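Local coordinates for protein hydroquinone dioxygenase small subunit (Pseudomonas sp., PDB 4ZXA) that probably takes part in the ring-cleaving oxidation of hydroquinone as the cupin-type small subunit of a two-subunit, iron(II)-dependent dioxygenase, at residues 13-18 / 39-44; 70-75 / 138-143; 89-94 / 119-124. All coordinates share one frame; numbering follows the deposited sequence.

Interaction 1 of 3, residues 13-18 / 39-44; sequences VFASLD and NIFEVA
N39 OD1 accepts two backbone N-H groups, those of F41 and E42, and this fixes the helical turn that carries the F41 ring against A15 and S16. F41 N lies 2.8 Å from N39 OD1; E42 N reaches the same atom from the opposite face of the amide plane by a longer bond. N39 thus serves as the N-cap of helix 40-45. With CG beside the backbone N and anti to the carbonyl carbon (chi1 -64°), F41 lays its ring against the chain at A15-S16, one face turned to it: S16 N sits over the middle of that face, 4.1 Å above the plane, while I40 CG1 backs the other. A15 CB comes to the CD2-CE2 side of the ring, 3.5 Å from F41 CE2. This short helix lies beside three strands of the cupin fold: M86 and D87 of 81-87 and V147 of 145-153 touch F41, and T65 of 61-69 touches A44. The backbone at N39 pairs with a strand of the large subunit, so the subunit interface runs close by. In place of F41, an alanine would probably leave a gap between I40 and the chain at A15 and S16, with the loop no longer pressed onto the helix. Further along, the side chain of L17 reaches the same helix through its CD2 methyl, 3.7 Å from F41 O and 3.8 Å from A44 CB. L17 N bonds to D87 OD2, which holds the loop; on the helix side A44 O accepts from R67 NH1.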
# COMPACT_ATOMS: atom_id res chain seq x y z
N VAL A 13 26.01 -6.56 -4.76
CA VAL A 13 26.91 -6.84 -3.66
C VAL A 13 27.04 -8.33 -3.37
O VAL A 13 26.09 -8.96 -2.93
CB VAL A 13 26.48 -6.08 -2.41
CG1 VAL A 13 27.32 -6.50 -1.22
CG2 VAL A 13 26.59 -4.59 -2.67
N PHE A 14 28.21 -8.90 -3.66
CA PHE A 14 28.51 -10.26 -3.24
C PHE A 14 29.50 -10.19 -2.09
O PHE A 14 30.26 -9.23 -1.97
CB PHE A 14 29.10 -11.08 -4.38
CG PHE A 14 28.20 -11.21 -5.57
CD1 PHE A 14 27.05 -11.97 -5.50
CD2 PHE A 14 28.51 -10.58 -6.76
CE1 PHE A 14 26.22 -12.09 -6.60
CE2 PHE A 14 27.69 -10.70 -7.87
CZ PHE A 14 26.54 -11.46 -7.78
N ALA A 15 29.48 -11.19 -1.22
CA ALA A 15 30.41 -11.23 -0.11
C ALA A 15 31.51 -12.22 -0.41
O ALA A 15 31.47 -12.93 -1.42
CB ALA A 15 29.69 -11.57 1.19
N SER A 16 32.52 -12.25 0.45
CA SER A 16 33.62 -13.21 0.33
C SER A 16 34.18 -13.51 1.71
O SER A 16 33.78 -12.87 2.67
CB SER A 16 34.72 -12.67 -0.59
OG SER A 16 35.31 -11.50 -0.04
N LEU A 17 35.09 -14.46 1.79
CA LEU A 17 35.81 -14.74 3.03
C LEU A 17 36.57 -13.51 3.55
O LEU A 17 36.66 -13.28 4.77
CB LEU A 17 36.79 -15.90 2.81
CG LEU A 17 36.29 -17.33 2.87
CD1 LEU A 17 37.35 -18.30 2.37
CD2 LEU A 17 35.90 -17.69 4.30
N ASP A 18 37.12 -12.73 2.63
CA ASP A 18 37.92 -11.54 2.99
C ASP A 18 37.05 -10.36 3.36
O ASP A 18 37.52 -9.39 3.99
CB ASP A 18 38.83 -11.13 1.83
CG ASP A 18 40.09 -11.96 1.76
OD1 ASP A 18 40.36 -12.72 2.73
OD2 ASP A 18 40.82 -11.84 0.74
N ASN A 39 25.95 -17.14 8.88
CA ASN A 39 26.42 -16.56 7.63
C ASN A 39 27.53 -17.44 7.06
O ASN A 39 28.50 -17.73 7.75
CB ASN A 39 26.93 -15.15 7.87
CG ASN A 39 27.49 -14.52 6.62
OD1 ASN A 39 28.54 -14.92 6.13
ND2 ASN A 39 26.78 -13.51 6.10
N ILE A 40 27.38 -17.89 5.81
CA ILE A 40 28.25 -18.94 5.28
C ILE A 40 29.72 -18.50 5.24
O ILE A 40 30.64 -19.33 5.25
CB ILE A 40 27.80 -19.42 3.87
CG1 ILE A 40 27.81 -18.27 2.86
CG2 ILE A 40 26.42 -20.06 3.92
CD1 ILE A 40 27.69 -18.76 1.43
N PHE A 41 29.94 -17.20 5.20
CA PHE A 41 31.29 -16.69 5.12
C PHE A 41 31.94 -16.70 6.49
O PHE A 41 33.06 -17.19 6.63
CB PHE A 41 31.32 -15.33 4.41
CG PHE A 41 30.88 -15.42 2.99
CD1 PHE A 41 31.67 -16.06 2.06
CD2 PHE A 41 29.64 -14.94 2.59
CE1 PHE A 41 31.25 -16.20 0.75
CE2 PHE A 41 29.22 -15.06 1.28
CZ PHE A 41 30.02 -15.69 0.36
N GLU A 42 31.24 -16.21 7.50
CA GLU A 42 31.70 -16.38 8.87
C GLU A 42 31.96 -17.86 9.14
O GLU A 42 33.00 -18.23 9.69
CB GLU A 42 30.69 -15.80 9.87
CG GLU A 42 31.23 -15.73 11.29
CD GLU A 42 30.38 -14.86 12.19
OE1 GLU A 42 29.14 -15.04 12.21
OE2 GLU A 42 30.96 -13.97 12.87
N VAL A 43 31.03 -18.71 8.74
CA VAL A 43 31.18 -20.14 8.99
C VAL A 43 32.47 -20.74 8.38
O VAL A 43 33.24 -21.41 9.07
CB VAL A 43 29.93 -20.95 8.58
CG1 VAL A 43 30.26 -22.45 8.52
CG2 VAL A 43 28.77 -20.70 9.55
N ALA A 44 32.68 -20.51 7.08
CA ALA A 44 33.87 -21.02 6.41
C ALA A 44 35.14 -20.40 7.00
O ALA A 44 36.20 -21.04 7.04
CB ALA A 44 33.78 -20.76 4.91

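Interaction 2 of 3, residues 70-75 / 138-143; sequences GQSPWF and YRFEAS
G70 and A142 exchange paired backbone hydrogen bonds, as do F75 and Y138 at the far end, making two antiparallel ladders whose register slips by one residue between them. S72 is the last residue in the first register, just before the chain slips at P73-W74: its N bonds to F140 O, and its OG accepts from F140 N at 2.8 Å while donating to P73 O at 2.9 Å. The hydroxyl therefore stands in for a backbone carbonyl.

Polar and flat groups pile up on the side carrying Q71, R139 and E141. R139 bends at chi3 (65°), which lays its guanidinium between two planar groups: the W74 ring on one face, inclined by 17°, and the Q71 amide on the other, inclined by 20°. Q71 NE2 stands over the guanidinium centre, 3.1 Å from R139 CZ; the N-H groups of both are donors, so no hydrogen bond joins them. Q71 NE2 donates an N-H to E141 OE2, 2.7 Å away on the syn side. Nearer the backbone, R139 CB makes a CH-pi contact over the six-membered ring of W74, 3.8 Å from its centroid.

Apolar contacts lie on the other side. F75 CB stands 3.6 Å from the centroid of the Y138 ring, over its face, and F75 CE2 meets F140 CD2 at 3.9 Å. The Y138 hydroxyl bonds to E81 and Q150.

Strand 136-142 runs between 71-76 and 89-97 in the five-stranded sheet; E93 of strand 89-97 forms a salt bridge with R139, and F140 packs toward L66 and I148 of the facing sheet.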
# COMPACT_ATOMS: atom_id res chain seq x y z
N GLY A 70 43.04 -26.02 -0.42
CA GLY A 70 43.82 -27.19 -0.75
C GLY A 70 42.98 -28.24 -1.45
O GLY A 70 42.14 -27.92 -2.29
N GLN A 71 43.21 -29.50 -1.11
CA GLN A 71 42.57 -30.60 -1.82
C GLN A 71 41.74 -31.41 -0.84
O GLN A 71 42.24 -31.81 0.20
CB GLN A 71 43.62 -31.49 -2.44
CG GLN A 71 43.10 -32.56 -3.35
CD GLN A 71 44.16 -33.62 -3.61
OE1 GLN A 71 44.71 -34.20 -2.67
NE2 GLN A 71 44.46 -33.85 -4.89
N SER A 72 40.46 -31.63 -1.17
CA SER A 72 39.58 -32.43 -0.32
C SER A 72 39.85 -33.93 -0.48
O SER A 72 40.53 -34.35 -1.41
CB SER A 72 38.11 -32.17 -0.67
OG SER A 72 37.74 -32.88 -1.85
N PRO A 73 39.32 -34.74 0.45
CA PRO A 73 39.22 -36.19 0.28
C PRO A 73 38.29 -36.51 -0.88
O PRO A 73 37.44 -35.67 -1.20
CB PRO A 73 38.56 -36.66 1.59
CG PRO A 73 38.86 -35.59 2.58
CD PRO A 73 38.93 -34.30 1.81
N TRP A 74 38.44 -37.68 -1.49
CA TRP A 74 37.43 -38.17 -2.42
C TRP A 74 36.09 -38.42 -1.70
O TRP A 74 36.03 -39.11 -0.67
CB TRP A 74 37.86 -39.45 -3.13
CG TRP A 74 38.91 -39.31 -4.18
CD1 TRP A 74 40.24 -39.64 -4.07
CD2 TRP A 74 38.72 -38.85 -5.53
NE1 TRP A 74 40.88 -39.40 -5.27
CE2 TRP A 74 39.98 -38.92 -6.18
CE3 TRP A 74 37.62 -38.38 -6.26
CZ2 TRP A 74 40.16 -38.54 -7.51
CZ3 TRP A 74 37.80 -38.01 -7.58
CH2 TRP A 74 39.06 -38.09 -8.19
N PHE A 75 35.02 -37.84 -2.25
CA PHE A 75 33.68 -37.95 -1.68
C PHE A 75 32.78 -38.78 -2.61
O PHE A 75 33.00 -38.83 -3.83
CB PHE A 75 33.05 -36.57 -1.54
CG PHE A 75 33.72 -35.69 -0.54
CD1 PHE A 75 33.80 -36.05 0.80
CD2 PHE A 75 34.25 -34.47 -0.92
CE1 PHE A 75 34.40 -35.22 1.73
CE2 PHE A 75 34.85 -33.62 -0.00
CZ PHE A 75 34.93 -34.00 1.33
N TYR A 138 34.09 -37.66 -6.23
CA TYR A 138 34.45 -36.31 -6.63
C TYR A 138 35.39 -35.68 -5.63
O TYR A 138 35.31 -35.97 -4.43
CB TYR A 138 33.18 -35.45 -6.84
CG TYR A 138 32.31 -35.34 -5.62
CD1 TYR A 138 31.31 -36.27 -5.38
CD2 TYR A 138 32.47 -34.30 -4.72
CE1 TYR A 138 30.50 -36.17 -4.25
CE2 TYR A 138 31.66 -34.18 -3.59
CZ TYR A 138 30.67 -35.12 -3.36
OH TYR A 138 29.86 -35.03 -2.23
N ARG A 139 36.30 -34.84 -6.11
CA ARG A 139 37.34 -34.25 -5.27
C ARG A 139 37.48 -32.76 -5.58
O ARG A 139 37.41 -32.34 -6.74
CB ARG A 139 38.67 -34.97 -5.50
CG ARG A 139 39.78 -34.62 -4.51
CD ARG A 139 40.92 -35.64 -4.55
NE ARG A 139 41.63 -35.64 -5.83
CZ ARG A 139 42.80 -36.26 -6.04
NH1 ARG A 139 43.39 -36.92 -5.05
NH2 ARG A 139 43.37 -36.20 -7.23
N PHE A 140 37.66 -31.96 -4.52
CA PHE A 140 37.77 -30.51 -4.63
C PHE A 140 39.23 -30.02 -4.58
O PHE A 140 40.00 -30.43 -3.70
CB PHE A 140 37.00 -29.86 -3.48
CG PHE A 140 35.50 -30.08 -3.51
CD1 PHE A 140 34.77 -29.84 -4.66
CD2 PHE A 140 34.83 -30.51 -2.38
CE1 PHE A 140 33.40 -30.03 -4.68
CE2 PHE A 140 33.46 -30.71 -2.39
CZ PHE A 140 32.74 -30.47 -3.54
N GLU A 141 39.59 -29.15 -5.52
CA GLU A 141 40.91 -28.52 -5.59
C GLU A 141 40.81 -27.00 -5.45
O GLU A 141 40.14 -26.36 -6.26
CB GLU A 141 41.55 -28.78 -6.95
CG GLU A 141 41.88 -30.22 -7.24
CD GLU A 141 43.00 -30.74 -6.36
OE1 GLU A 141 43.57 -29.94 -5.58
OE2 GLU A 141 43.29 -31.95 -6.47
N ALA A 142 41.49 -26.42 -4.48
CA ALA A 142 41.43 -24.98 -4.29
C ALA A 142 42.79 -24.37 -3.98
O ALA A 142 43.38 -24.64 -2.92
CB ALA A 142 40.43 -24.64 -3.18
N SER A 143 43.29 -23.54 -4.89
CA SER A 143 44.58 -22.87 -4.71
C SER A 143 44.47 -21.79 -3.65
O SER A 143 45.39 -21.59 -2.85
CB SER A 143 45.06 -22.23 -6.02
OG SER A 143 45.09 -23.18 -7.06

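Interaction 3 of 3, residues 89-94 / 119-124; sequences EVRVEF and MGYVLL
R91 and Y121 meet with the guanidinium above one face of the phenol ring, the two planes inclined by 42°, so this is a tilted cation-pi contact and not a flat stack. R91 CZ lies 4.6 Å from the centroid of the Y121 ring. The atoms that come nearest are NE and NH2: R91 NH2 approaches Y121 CD1 to 3.7 Å, while NE sits over the CG-CD2 side. An arm extended from CG to NE carries the group across from its own strand, and Y121 turns to meet it with CG between its backbone N and carbonyl carbon (chi1 63°). The ring of Y121 also meets H205 of the large subunit.

At the other end of the pair, the extended chain of E89 passes obliquely by L123, with E89 OE1 resting 3.3 Å from L123 CD2.

These side chains ride on an antiparallel pair of cupin strands, 89-97 and 116-125, joined here by six backbone hydrogen bonds, with a beta bulge where M119 and G120 together face F94. At G120 of this bulge the backbone bends in a way that would jam a CB against the preceding carbonyl oxygen. Strand 116-125 is outermost in its sheet within this chain, and Y121, V122 and L123 pair with a strand of the large subunit, which continues the sheet across the interface.

On the opposite side V90, V92, F94, V122 and L124 form an apolar surface. F94 CE2 lies against V122 CG2 at 3.8 Å, and the edge of the F94 ring lies toward G120 O. V92 CG2 and L124 CD1 meet methyl to methyl at 3.9 Å. At the end of the pairing, F94 CB faces M119 CB at 4.0 Å. C130 of strand 128-132 packs on both F94 and L124.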
# COMPACT_ATOMS: atom_id res chain seq x y z
N GLU A 89 37.72 -20.18 -6.17
CA GLU A 89 37.67 -20.96 -7.38
C GLU A 89 38.03 -22.41 -7.09
O GLU A 89 39.11 -22.73 -6.61
CB GLU A 89 38.63 -20.35 -8.41
CG GLU A 89 38.66 -21.03 -9.75
CD GLU A 89 39.39 -20.20 -10.79
OE1 GLU A 89 39.76 -20.76 -11.85
OE2 GLU A 89 39.59 -18.98 -10.54
N VAL A 90 37.09 -23.31 -7.35
CA VAL A 90 37.33 -24.70 -7.04
C VAL A 90 37.37 -25.53 -8.31
O VAL A 90 36.58 -25.32 -9.23
CB VAL A 90 36.26 -25.26 -6.10
CG1 VAL A 90 36.54 -26.72 -5.79
CG2 VAL A 90 36.21 -24.44 -4.82
N ARG A 91 38.33 -26.44 -8.37
CA ARG A 91 38.39 -27.45 -9.41
C ARG A 91 37.76 -28.71 -8.82
O ARG A 91 38.05 -29.09 -7.69
CB ARG A 91 39.85 -27.69 -9.79
CG ARG A 91 40.10 -28.90 -10.68
CD ARG A 91 41.57 -28.99 -11.07
NE ARG A 91 41.80 -30.06 -12.03
CZ ARG A 91 42.03 -31.32 -11.67
NH1 ARG A 91 42.07 -31.63 -10.38
NH2 ARG A 91 42.22 -32.27 -12.59
N VAL A 92 36.88 -29.36 -9.58
CA VAL A 92 36.22 -30.56 -9.10
C VAL A 92 36.56 -31.74 -10.03
O VAL A 92 36.22 -31.71 -11.21
CB VAL A 92 34.66 -30.37 -9.00
CG1 VAL A 92 33.99 -31.58 -8.35
CG2 VAL A 92 34.32 -29.09 -8.23
N GLU A 93 37.23 -32.75 -9.48
CA GLU A 93 37.61 -33.95 -10.24
C GLU A 93 36.56 -35.04 -10.10
O GLU A 93 36.07 -35.29 -9.00
CB GLU A 93 38.92 -34.53 -9.71
CG GLU A 93 40.17 -33.76 -10.05
CD GLU A 93 41.34 -34.16 -9.15
OE1 GLU A 93 41.69 -35.36 -9.09
OE2 GLU A 93 41.90 -33.26 -8.48
N PHE A 94 36.25 -35.72 -11.20
CA PHE A 94 35.20 -36.74 -11.20
C PHE A 94 35.68 -38.12 -11.65
O PHE A 94 36.22 -38.27 -12.74
CB PHE A 94 34.04 -36.31 -12.11
CG PHE A 94 33.27 -35.12 -11.62
CD1 PHE A 94 32.19 -35.27 -10.76
CD2 PHE A 94 33.63 -33.84 -12.02
CE1 PHE A 94 31.48 -34.17 -10.31
CE2 PHE A 94 32.93 -32.73 -11.57
CZ PHE A 94 31.85 -32.89 -10.71
N MET A 119 36.43 -39.15 -15.35
CA MET A 119 35.43 -38.56 -16.23
C MET A 119 35.86 -37.19 -16.68
O MET A 119 35.39 -36.68 -17.69
CB MET A 119 34.07 -38.44 -15.52
CG MET A 119 33.58 -39.73 -14.89
SD MET A 119 32.08 -39.51 -13.92
CE MET A 119 30.89 -39.06 -15.19
N GLY A 120 36.76 -36.58 -15.92
CA GLY A 120 37.20 -35.23 -16.23
C GLY A 120 37.08 -34.32 -15.03
O GLY A 120 37.06 -34.77 -13.88
N TYR A 121 36.99 -33.02 -15.29
CA TYR A 121 36.86 -32.07 -14.19
C TYR A 121 36.11 -30.83 -14.62
O TYR A 121 35.90 -30.57 -15.81
CB TYR A 121 38.23 -31.67 -13.64
CG TYR A 121 39.09 -30.95 -14.65
CD1 TYR A 121 39.94 -31.65 -15.49
CD2 TYR A 121 39.06 -29.56 -14.76
CE1 TYR A 121 40.73 -31.00 -16.42
CE2 TYR A 121 39.86 -28.90 -15.68
CZ TYR A 121 40.69 -29.63 -16.51
OH TYR A 121 41.48 -29.01 -17.44
N VAL A 122 35.71 -30.06 -13.61
CA VAL A 122 35.02 -28.81 -13.81
C VAL A 122 35.77 -27.72 -13.05
O VAL A 122 36.35 -27.97 -11.99
CB VAL A 122 33.55 -28.91 -13.30
CG1 VAL A 122 32.88 -27.55 -13.38
CG2 VAL A 122 32.78 -29.94 -14.11
N LEU A 123 35.74 -26.51 -13.59
CA LEU A 123 36.37 -25.38 -12.94
C LEU A 123 35.35 -24.34 -12.52
O LEU A 123 34.86 -23.57 -13.33
CB LEU A 123 37.39 -24.76 -13.88
CG LEU A 123 38.79 -24.98 -13.34
CD1 LEU A 123 39.82 -24.92 -14.47
CD2 LEU A 123 39.00 -23.91 -12.27
N LEU A 124 35.04 -24.32 -11.23
CA LEU A 124 33.97 -23.47 -10.71
C LEU A 124 34.50 -22.17 -10.12
O LEU A 124 35.35 -22.17 -9.22
CB LEU A 124 33.16 -24.21 -9.64
CG LEU A 124 32.47 -25.51 -10.06
CD1 LEU A 124 31.83 -26.21 -8.85
CD2 LEU A 124 31.44 -25.26 -11.15

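How the interactions relate
Reading from the N terminus, interaction 1 comes first and is finished early: 39-44 closes a loop of 20 residues that began after 13-18, setting the N-terminal segment on the short helix. The chain then opens interaction 2 at 70-75, and before that contact closes it forms 89-94 and returns at 119-124, so interaction 3 lies wholly within the loop that interaction 2 completes at 138-143. Interactions 2 and 3 touch, with centres about 9 Å apart, because 136-142 and 89-97 are neighbours in one sheet; together they join four of its five strands. Interaction 1 stands apart, centres about 20 and 22 Å away, beside the other sheet.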